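Local coordinates for thioredoxin (Bacillus cereus, PDB 4EUY), which is of unknown function but has a thioredoxin-like fold and a paired-cysteine motif, and so probably takes part in thiol-disulfide exchange, at residues 23-29 against 53-59; 43-49 against 97-103. One frame throughout, in Å; residues are numbered along the deposited sequence.

Contact 1. Residues 23-29 against 53-59; sequences LFIKTEN and IEILLQD
The carbonyl oxygen Lys26 O accepts the amide Leu57 N at 2.7 Å and, from the same strand, a CA-H...O contact from Leu56. It belongs to a ladder of four backbone bonds that zips strand 23-27 to strand 53-57. Phe24 takes part through both its N and its O, and Ile55 likewise, with Ile55 O receiving Lys26 N at 2.9 Å. The two strands run in the same direction, 20° apart, as expected of neighbours in a beta-alpha-beta unit whose crossover is helix 31-45. In thioredoxins such a unit carries the CxxC at the start of its helix, and here Cys30 and Cys33 form a disulfide just beyond Asn29.

The face bearing Leu23, Ile25, Ile53, Ile55 and Leu57 is largely aliphatic. Leu23 CD2 meets Ile55 CD1 at 3.9 Å, and two residues further along each strand Ile25 CG2 meets Leu57 CD1 at 3.8 Å, each pair approaching obliquely through branch ends. On the other face Lys26 places CG between its backbone N and carbonyl carbon (chi1 39°), which sets CG at the edge of the Phe24 ring, in its plane, with Leu56 CD1 beside it, 4.0 Å away; the chain then extends. Its NZ ends 3.8 Å from Glu54 OE1, a long salt bridge; Glu54 OE2 is paired with Lys52. Leu37 and Cys33 of the helix also touch Lys26. Past the strand ends the pairing weakens: Glu28 N makes only a weak, bent hydrogen bond to Leu57 O, at 3.3 Å, while the Glu28 side chain runs alongside Gln58.

Contact 2. Residues 43-49 against 97-103; sequences VLENYNY and ERTIQLF
Tyr47 and Glu97 meet at about a right angle, with the phenol plane turned 77° from the carboxylate. Tyr47 OH donates to Glu97 OE2, the two atoms 2.5 Å apart in the model; OE2 lies at the ring edge, and the hydroxyl meets it on its anti side, somewhat out of the carboxylate plane. The other carboxylate oxygen of Glu97 turns to the helix before the tyrosine, where OE1 lies 3.8 Å from Val43 CG2.

Ile100 touches both tyrosines, and its branches divide the work. CG2 sits over one face of the Tyr47 ring as a CH-pi contact, 4.2 Å from the centroid and displaced toward the rim; the opposite face carries CB of the adjacent Asn46. The same methyl group also touches Tyr49 near CZ. CD1 goes the other way, meeting Leu44 CD2 at 4.1 Å, the two side chains nearly perpendicular. Gln101 adds its aliphatic part to the Tyr47 ring, CG lying 3.9 Å from CE1.

With CG placed between its backbone N and carbonyl carbon (chi1 65°), Tyr49 directs its hydroxyl to the end of helix 93-101. Its OH donates to Ile100 O at 2.9 Å, approaching from above the carbonyl plane, 61° out of it, and so not on a lone pair. Beside this bond Phe103 CB packs against Tyr49 CE1 at 3.8 Å, with the two side chains crossed; the Phe103 ring itself meets Tyr79.

Leu44 and Ile100 both rest on Val50 of the sheet, so the end of helix 31-45 and the segment after it meet the end of helix 93-101 on the same face of the sheet, as the second and last helices do in the thioredoxin fold.

Overall arrangement
The centres of contacts 1 and 2 lie about 22 Å apart, on opposite sides of the centre of this small single domain, and their segments alternate along the chain: 23-29, 43-49, 53-59, 97-103. Helix 31-45 spans the distance. It begins just after the first strand of contact 1, at the Cys30-Cys33 disulfide, and ends within contact 2, from which the chain returns as strand 50-57. Contact 1 thus pairs an edge strand with its inner neighbour beside the probable redox site, whereas contact 2 lies at the far end of that helix. Contact 1 is internal to the beta-alpha-beta unit, and contact 2 joins that unit to the C-terminal helix 93-101.

Contact 1. Residues 23-29 against 53-59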
ATOM      1  N   LEU A  23      -1.211   0.843  -2.614  1.00 68.77           N
ATOM      2  CA  LEU A  23      -1.169   2.266  -2.263  1.00 67.94           C
ATOM      3  C   LEU A  23      -0.884   2.395  -0.833  1.00 68.41           C
ATOM      4  O   LEU A  23      -1.519   1.726   0.004  1.00 70.21           O
ATOM      5  CB  LEU A  23      -2.479   2.953  -2.493  1.00 71.37           C
ATOM      6  CG  LEU A  23      -2.515   3.565  -3.874  1.00 75.09           C
ATOM      7  CD1 LEU A  23      -2.327   2.455  -4.903  1.00 76.27           C
ATOM      8  CD2 LEU A  23      -3.861   4.257  -4.006  1.00 75.82           C
ATOM      9  N   PHE A  24       0.092   3.236  -0.548  1.00 66.51           N
ATOM     10  CA  PHE A  24       0.412   3.563   0.815  1.00 66.86           C
ATOM     11  C   PHE A  24       0.052   5.036   0.961  1.00 67.93           C
ATOM     12  O   PHE A  24       0.638   5.940   0.281  1.00 67.24           O
ATOM     13  CB  PHE A  24       1.888   3.322   1.121  1.00 67.20           C
ATOM     14  CG  PHE A  24       2.217   3.466   2.572  1.00 69.16           C
ATOM     15  CD1 PHE A  24       2.366   2.358   3.379  1.00 71.34           C
ATOM     16  CD2 PHE A  24       2.325   4.715   3.146  1.00 72.88           C
ATOM     17  CE1 PHE A  24       2.630   2.495   4.738  1.00 74.09           C
ATOM     18  CE2 PHE A  24       2.612   4.860   4.501  1.00 77.55           C
ATOM     19  CZ  PHE A  24       2.753   3.751   5.304  1.00 74.07           C
ATOM     20  N   ILE A  25      -0.909   5.287   1.836  1.00 64.48           N
ATOM     21  CA  ILE A  25      -1.412   6.652   1.993  1.00 70.03           C
ATOM     22  C   ILE A  25      -1.074   7.179   3.343  1.00 70.57           C
ATOM     23  O   ILE A  25      -1.287   6.486   4.365  1.00 66.87           O
ATOM     24  CB  ILE A  25      -2.936   6.718   1.817  1.00 71.87           C
ATOM     25  CG1 ILE A  25      -3.314   6.027   0.472  1.00 70.31           C
ATOM     26  CG2 ILE A  25      -3.391   8.165   1.893  1.00 66.90           C
ATOM     27  CD1 ILE A  25      -4.755   6.215   0.071  1.00 68.08           C
ATOM     28  N   LYS A  26      -0.529   8.391   3.362  1.00 73.37           N
ATOM     29  CA  LYS A  26      -0.091   8.957   4.627  1.00 80.45           C
ATOM     30  C   LYS A  26      -0.333  10.417   4.684  1.00 84.88           C
ATOM     31  O   LYS A  26      -0.732  11.046   3.704  1.00 82.14           O
ATOM     32  CB  LYS A  26       1.383   8.674   4.902  1.00 87.27           C
ATOM     33  CG  LYS A  26       2.295   8.754   3.683  1.00 94.65           C
ATOM     34  CD  LYS A  26       3.765   8.792   4.105  1.00103.90           C
ATOM     35  CE  LYS A  26       4.718   8.705   2.912  1.00109.42           C
ATOM     36  NZ  LYS A  26       6.143   8.910   3.335  1.00117.82           N
ATOM     37  N   THR A  27      -0.099  10.948   5.874  1.00 91.47           N
ATOM     38  CA  THR A  27      -0.343  12.310   6.171  1.00 95.33           C
ATOM     39  C   THR A  27       0.958  12.943   6.553  1.00103.48           C
ATOM     40  O   THR A  27       1.877  12.265   7.001  1.00100.03           O
ATOM     41  CB  THR A  27      -1.361  12.352   7.289  1.00 98.58           C
ATOM     42  OG1 THR A  27      -2.638  12.144   6.689  1.00 93.06           O
ATOM     43  CG2 THR A  27      -1.346  13.734   8.088  1.00119.74           C
ATOM     44  N   GLU A  28       1.015  14.261   6.402  1.00120.07           N
ATOM     45  CA  GLU A  28       2.237  15.032   6.622  1.00129.82           C
ATOM     46  C   GLU A  28       2.863  14.967   8.017  1.00130.08           C
ATOM     47  O   GLU A  28       4.086  14.876   8.124  1.00135.38           O
ATOM     48  CB  GLU A  28       2.018  16.484   6.195  1.00142.57           C
ATOM     49  CG  GLU A  28       1.780  16.591   4.691  1.00144.64           C
ATOM     50  CD  GLU A  28       2.195  17.930   4.111  1.00154.48           C
ATOM     51  OE1 GLU A  28       1.684  18.965   4.598  1.00161.15           O
ATOM     52  OE2 GLU A  28       3.019  17.936   3.163  1.00152.87           O
ATOM     53  N   ASN A  29       2.071  15.007   9.080  1.00128.72           N
ATOM     54  CA  ASN A  29       2.663  14.825  10.412  1.00135.34           C
ATOM     55  C   ASN A  29       2.101  13.586  11.087  1.00133.00           C
ATOM     56  O   ASN A  29       1.005  13.622  11.654  1.00137.06           O
ATOM     57  CB  ASN A  29       2.478  16.083  11.254  1.00146.68           C
ATOM     58  CG  ASN A  29       3.179  17.290  10.643  1.00155.62           C
ATOM     59  OD1 ASN A  29       4.168  17.145   9.907  1.00152.45           O
ATOM     60  ND2 ASN A  29       2.673  18.487  10.939  1.00164.33           N
ATOM     61  N   ILE A  53       2.705   2.726  -4.939  1.00 75.65           N
ATOM     62  CA  ILE A  53       2.457   4.153  -5.079  1.00 76.28           C
ATOM     63  C   ILE A  53       2.215   4.761  -3.733  1.00 74.26           C
ATOM     64  O   ILE A  53       1.386   4.266  -2.946  1.00 73.31           O
ATOM     65  CB  ILE A  53       1.230   4.435  -5.937  1.00 76.71           C
ATOM     66  CG1 ILE A  53       1.421   3.766  -7.297  1.00 81.53           C
ATOM     67  CG2 ILE A  53       1.077   5.940  -6.111  1.00 77.48           C
ATOM     68  CD1 ILE A  53       0.338   4.065  -8.305  1.00 81.50           C
ATOM     69  N   GLU A  54       2.926   5.845  -3.463  1.00 75.78           N
ATOM     70  CA  GLU A  54       2.724   6.543  -2.200  1.00 74.37           C
ATOM     71  C   GLU A  54       1.938   7.779  -2.437  1.00 72.52           C
ATOM     72  O   GLU A  54       2.253   8.558  -3.337  1.00 73.74           O
ATOM     73  CB  GLU A  54       4.048   6.931  -1.600  1.00 77.38           C
ATOM     74  CG  GLU A  54       4.772   5.758  -0.997  1.00 79.34           C
ATOM     75  CD  GLU A  54       6.148   6.116  -0.514  1.00 87.07           C
ATOM     76  OE1 GLU A  54       6.352   7.309  -0.080  1.00 97.21           O
ATOM     77  OE2 GLU A  54       7.017   5.200  -0.586  1.00 88.91           O
ATOM     78  N   ILE A  55       0.952   7.994  -1.597  1.00 69.32           N
ATOM     79  CA  ILE A  55       0.268   9.271  -1.634  1.00 72.15           C
ATOM     80  C   ILE A  55       0.417   9.981  -0.335  1.00 70.07           C
ATOM     81  O   ILE A  55       0.009   9.438   0.691  1.00 72.59           O
ATOM     82  CB  ILE A  55      -1.224   9.093  -1.843  1.00 74.24           C
ATOM     83  CG1 ILE A  55      -1.477   8.356  -3.160  1.00 79.85           C
ATOM     84  CG2 ILE A  55      -1.889  10.454  -1.835  1.00 76.69           C
ATOM     85  CD1 ILE A  55      -2.935   7.984  -3.399  1.00 77.12           C
ATOM     86  N   LEU A  56       0.947  11.191  -0.370  1.00 70.72           N
ATOM     87  CA  LEU A  56       1.079  12.040   0.842  1.00 71.87           C
ATOM     88  C   LEU A  56      -0.007  13.085   0.854  1.00 73.84           C
ATOM     89  O   LEU A  56      -0.017  13.977  -0.003  1.00 75.04           O
ATOM     90  CB  LEU A  56       2.424  12.750   0.821  1.00 74.94           C
ATOM     91  CG  LEU A  56       2.861  13.575   2.009  1.00 79.01           C
ATOM     92  CD1 LEU A  56       2.702  12.743   3.267  1.00 79.45           C
ATOM     93  CD2 LEU A  56       4.307  14.040   1.822  1.00 81.95           C
ATOM     94  N   LEU A  57      -0.946  12.960   1.784  1.00 75.44           N
ATOM     95  CA  LEU A  57      -2.015  13.957   1.931  1.00 79.03           C
ATOM     96  C   LEU A  57      -1.573  15.029   2.844  1.00 85.45           C
ATOM     97  O   LEU A  57      -0.659  14.843   3.631  1.00 85.24           O
ATOM     98  CB  LEU A  57      -3.280  13.348   2.497  1.00 76.42           C
ATOM     99  CG  LEU A  57      -3.925  12.390   1.505  1.00 73.06           C
ATOM    100  CD1 LEU A  57      -5.069  11.591   2.126  1.00 70.16           C
ATOM    101  CD2 LEU A  57      -4.422  13.241   0.363  1.00 75.73           C
ATOM    102  N   GLN A  58      -2.238  16.166   2.742  1.00 96.19           N
ATOM    103  CA  GLN A  58      -1.912  17.268   3.621  1.00106.57           C
ATOM    104  C   GLN A  58      -2.616  17.048   4.943  1.00115.55           C
ATOM    105  O   GLN A  58      -3.528  16.234   5.040  1.00115.34           O
ATOM    106  CB  GLN A  58      -2.292  18.589   2.970  1.00111.23           C
ATOM    107  CG  GLN A  58      -1.186  19.640   3.040  1.00115.05           C
ATOM    108  CD  GLN A  58      -1.359  20.777   2.033  1.00119.31           C
ATOM    109  OE1 GLN A  58      -2.417  20.941   1.410  1.00119.17           O
ATOM    110  NE2 GLN A  58      -0.306  21.565   1.865  1.00122.46           N
ATOM    111  N   ASP A  59      -2.181  17.773   5.965  1.00134.54           N
ATOM    112  CA  ASP A  59      -2.672  17.573   7.339  1.00145.12           C
ATOM    113  C   ASP A  59      -4.152  17.957   7.624  1.00151.10           C
ATOM    114  O   ASP A  59      -4.999  17.094   7.873  1.00143.45           O
ATOM    115  CB  ASP A  59      -1.761  18.352   8.298  1.00153.39           C
ATOM    116  CG  ASP A  59      -1.678  17.717   9.652  1.00160.50           C
ATOM    117  OD1 ASP A  59      -2.713  17.200  10.125  1.00168.38           O
ATOM    118  OD2 ASP A  59      -0.575  17.731  10.240  1.00163.85           O
TER

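Contact 2. Residues 43-49 against 97-103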
ATOM      1  N   VAL A  43       8.747  -5.992   3.651  1.00 94.81           N
ATOM      2  CA  VAL A  43       7.993  -7.047   3.010  1.00 93.07           C
ATOM      3  C   VAL A  43       8.147  -7.007   1.489  1.00 94.54           C
ATOM      4  O   VAL A  43       8.452  -8.023   0.854  1.00101.04           O
ATOM      5  CB  VAL A  43       6.502  -6.933   3.346  1.00 85.17           C
ATOM      6  CG1 VAL A  43       5.697  -7.716   2.322  1.00 85.26           C
ATOM      7  CG2 VAL A  43       6.244  -7.422   4.764  1.00 84.32           C
ATOM      8  N   LEU A  44       7.960  -5.828   0.912  1.00 89.72           N
ATOM      9  CA  LEU A  44       7.972  -5.697  -0.532  1.00 90.69           C
ATOM     10  C   LEU A  44       9.332  -5.954  -1.135  1.00 96.42           C
ATOM     11  O   LEU A  44       9.431  -6.093  -2.339  1.00 98.51           O
ATOM     12  CB  LEU A  44       7.519  -4.305  -0.932  1.00 87.38           C
ATOM     13  CG  LEU A  44       6.066  -4.007  -0.605  1.00 81.06           C
ATOM     14  CD1 LEU A  44       5.823  -2.543  -0.880  1.00 79.36           C
ATOM     15  CD2 LEU A  44       5.153  -4.872  -1.443  1.00 81.27           C
ATOM     16  N   GLU A  45      10.383  -5.994  -0.326  1.00101.17           N
ATOM     17  CA  GLU A  45      11.667  -6.436  -0.837  1.00112.47           C
ATOM     18  C   GLU A  45      11.501  -7.769  -1.577  1.00114.61           C
ATOM     19  O   GLU A  45      12.022  -7.946  -2.667  1.00116.92           O
ATOM     20  CB  GLU A  45      12.702  -6.588   0.285  1.00123.90           C
ATOM     21  CG  GLU A  45      13.150  -5.276   0.929  1.00128.80           C
ATOM     22  CD  GLU A  45      14.410  -5.410   1.797  1.00142.61           C
ATOM     23  OE1 GLU A  45      14.447  -6.283   2.700  1.00151.22           O
ATOM     24  OE2 GLU A  45      15.375  -4.631   1.587  1.00151.23           O
ATOM     25  N   ASN A  46      10.730  -8.684  -0.998  1.00113.88           N
ATOM     26  CA  ASN A  46      10.645 -10.059  -1.504  1.00120.19           C
ATOM     27  C   ASN A  46       9.701 -10.258  -2.683  1.00115.91           C
ATOM     28  O   ASN A  46       9.586 -11.372  -3.187  1.00120.66           O
ATOM     29  CB  ASN A  46      10.182 -11.030  -0.404  1.00124.97           C
ATOM     30  CG  ASN A  46      10.846 -10.781   0.949  1.00128.08           C
ATOM     31  OD1 ASN A  46      10.359  -9.972   1.788  1.00118.67           O
ATOM     32  ND2 ASN A  46      11.935 -11.525   1.198  1.00134.47           N
ATOM     33  N   TYR A  47       9.017  -9.203  -3.108  1.00110.04           N
ATOM     34  CA  TYR A  47       7.964  -9.322  -4.108  1.00109.98           C
ATOM     35  C   TYR A  47       8.113  -8.201  -5.128  1.00114.34           C
ATOM     36  O   TYR A  47       7.525  -7.118  -4.984  1.00120.94           O
ATOM     37  CB  TYR A  47       6.572  -9.295  -3.430  1.00103.34           C
ATOM     38  CG  TYR A  47       6.420 -10.299  -2.288  1.00102.70           C
ATOM     39  CD1 TYR A  47       6.191 -11.640  -2.544  1.00106.63           C
ATOM     40  CD2 TYR A  47       6.533  -9.908  -0.958  1.00100.65           C
ATOM     41  CE1 TYR A  47       6.084 -12.568  -1.522  1.00106.85           C
ATOM     42  CE2 TYR A  47       6.418 -10.832   0.072  1.00102.30           C
ATOM     43  CZ  TYR A  47       6.201 -12.163  -0.225  1.00104.50           C
ATOM     44  OH  TYR A  47       6.092 -13.102   0.766  1.00106.56           O
ATOM     45  N   ASN A  48       8.910  -8.477  -6.149  1.00124.09           N
ATOM     46  CA  ASN A  48       9.216  -7.542  -7.237  1.00129.67           C
ATOM     47  C   ASN A  48       7.956  -7.105  -8.021  1.00126.36           C
ATOM     48  O   ASN A  48       7.839  -5.946  -8.453  1.00130.09           O
ATOM     49  CB  ASN A  48      10.252  -8.207  -8.190  1.00142.73           C
ATOM     50  N   TYR A  49       7.013  -8.039  -8.173  1.00124.00           N
ATOM     51  CA  TYR A  49       5.793  -7.849  -8.995  1.00121.58           C
ATOM     52  C   TYR A  49       4.692  -6.990  -8.384  1.00110.57           C
ATOM     53  O   TYR A  49       3.586  -6.891  -8.948  1.00108.70           O
ATOM     54  CB  TYR A  49       5.176  -9.216  -9.376  1.00127.51           C
ATOM     55  CG  TYR A  49       4.626 -10.063  -8.221  1.00121.67           C
ATOM     56  CD1 TYR A  49       3.305  -9.951  -7.817  1.00114.73           C
ATOM     57  CD2 TYR A  49       5.434 -11.010  -7.575  1.00124.83           C
ATOM     58  CE1 TYR A  49       2.814 -10.727  -6.772  1.00115.71           C
ATOM     59  CE2 TYR A  49       4.952 -11.799  -6.542  1.00122.36           C
ATOM     60  CZ  TYR A  49       3.643 -11.655  -6.133  1.00118.76           C
ATOM     61  OH  TYR A  49       3.154 -12.433  -5.093  1.00119.11           O
ATOM     62  N   GLU A  97       1.199  -9.763   3.533  1.00 76.78           N
ATOM     63  CA  GLU A  97       2.097 -10.665   2.855  1.00 82.90           C
ATOM     64  C   GLU A  97       1.381 -11.878   2.270  1.00 81.86           C
ATOM     65  O   GLU A  97       1.616 -12.251   1.109  1.00 80.59           O
ATOM     66  CB  GLU A  97       3.228 -11.112   3.767  1.00 88.68           C
ATOM     67  CG  GLU A  97       4.251 -11.959   3.013  1.00 98.12           C
ATOM     68  CD  GLU A  97       5.638 -11.967   3.668  1.00107.74           C
ATOM     69  OE1 GLU A  97       5.862 -11.185   4.633  1.00106.77           O
ATOM     70  OE2 GLU A  97       6.508 -12.762   3.221  1.00115.94           O
ATOM     71  N   ARG A  98       0.498 -12.469   3.066  1.00 79.63           N
ATOM     72  CA  ARG A  98      -0.145 -13.708   2.645  1.00 82.53           C
ATOM     73  C   ARG A  98      -0.986 -13.327   1.464  1.00 79.95           C
ATOM     74  O   ARG A  98      -0.996 -14.015   0.453  1.00 83.16           O
ATOM     75  CB  ARG A  98      -0.970 -14.348   3.748  1.00 84.60           C
ATOM     76  CG  ARG A  98      -0.228 -14.392   5.091  1.00 90.20           C
ATOM     77  CD  ARG A  98      -0.928 -15.230   6.152  1.00 97.32           C
ATOM     78  NE  ARG A  98      -0.967 -16.622   5.694  1.00106.54           N
ATOM     79  CZ  ARG A  98      -1.350 -17.666   6.426  1.00115.86           C
ATOM     80  NH1 ARG A  98      -1.337 -18.891   5.883  1.00122.47           N
ATOM     81  NH2 ARG A  98      -1.745 -17.493   7.690  1.00118.81           N
ATOM     82  N   THR A  99      -1.617 -12.165   1.540  1.00 76.55           N
ATOM     83  CA  THR A  99      -2.438 -11.747   0.424  1.00 75.24           C
ATOM     84  C   THR A  99      -1.604 -11.596  -0.805  1.00 77.87           C
ATOM     85  O   THR A  99      -1.967 -12.111  -1.862  1.00 80.26           O
ATOM     86  CB  THR A  99      -3.148 -10.455   0.698  1.00 71.36           C
ATOM     87  OG1 THR A  99      -3.812 -10.617   1.947  1.00 70.93           O
ATOM     88  CG2 THR A  99      -4.175 -10.171  -0.438  1.00 72.02           C
ATOM     89  N   ILE A 100      -0.461 -10.934  -0.675  1.00 78.26           N
ATOM     90  CA  ILE A 100       0.379 -10.771  -1.857  1.00 82.98           C
ATOM     91  C   ILE A 100       0.733 -12.150  -2.421  1.00 87.83           C
ATOM     92  O   ILE A 100       0.661 -12.395  -3.630  1.00 89.54           O
ATOM     93  CB  ILE A 100       1.672 -10.015  -1.565  1.00 85.55           C
ATOM     94  CG1 ILE A 100       1.367  -8.539  -1.187  1.00 83.04           C
ATOM     95  CG2 ILE A 100       2.580 -10.138  -2.789  1.00 91.79           C
ATOM     96  CD1 ILE A 100       2.504  -7.811  -0.504  1.00 84.09           C
ATOM     97  N   GLN A 101       1.058 -13.056  -1.505  1.00 88.31           N
ATOM     98  CA  GLN A 101       1.498 -14.366  -1.860  1.00 93.61           C
ATOM     99  C   GLN A 101       0.483 -15.076  -2.718  1.00 95.79           C
ATOM    100  O   GLN A 101       0.841 -15.946  -3.510  1.00102.15           O
ATOM    101  CB  GLN A 101       1.814 -15.159  -0.602  1.00 95.65           C
ATOM    102  CG  GLN A 101       3.213 -14.875  -0.105  1.00100.42           C
ATOM    103  CD  GLN A 101       3.489 -15.469   1.249  1.00105.04           C
ATOM    104  OE1 GLN A 101       2.646 -15.440   2.124  1.00105.97           O
ATOM    105  NE2 GLN A 101       4.687 -15.997   1.437  1.00115.06           N
ATOM    106  N   LEU A 102      -0.781 -14.697  -2.613  1.00 92.37           N
ATOM    107  CA  LEU A 102      -1.785 -15.410  -3.379  1.00 97.37           C
ATOM    108  C   LEU A 102      -1.562 -15.130  -4.825  1.00102.62           C
ATOM    109  O   LEU A 102      -2.212 -15.750  -5.645  1.00109.81           O
ATOM    110  CB  LEU A 102      -3.190 -14.954  -3.056  1.00 95.19           C
ATOM    111  CG  LEU A 102      -3.821 -15.616  -1.863  1.00 96.83           C
ATOM    112  CD1 LEU A 102      -3.340 -14.953  -0.582  1.00 93.79           C
ATOM    113  CD2 LEU A 102      -5.318 -15.484  -2.046  1.00 98.93           C
ATOM    114  N   PHE A 103      -0.602 -14.286  -5.133  1.00107.06           N
ATOM    115  CA  PHE A 103      -0.244 -14.071  -6.503  1.00114.70           C
ATOM    116  C   PHE A 103       1.118 -14.584  -7.000  1.00125.04           C
ATOM    117  O   PHE A 103       1.540 -14.410  -8.126  1.00129.19           O
ATOM    118  CB  PHE A 103      -0.460 -12.604  -6.763  1.00112.56           C
ATOM    119  CG  PHE A 103      -1.873 -12.182  -6.569  1.00107.01           C
ATOM    120  CD1 PHE A 103      -2.803 -12.349  -7.566  1.00108.99           C
ATOM    121  CD2 PHE A 103      -2.271 -11.640  -5.380  1.00100.39           C
ATOM    122  CE1 PHE A 103      -4.107 -11.963  -7.390  1.00106.55           C
ATOM    123  CE2 PHE A 103      -3.573 -11.247  -5.197  1.00 99.02           C
ATOM    124  CZ  PHE A 103      -4.495 -11.413  -6.204  1.00101.67           C
TER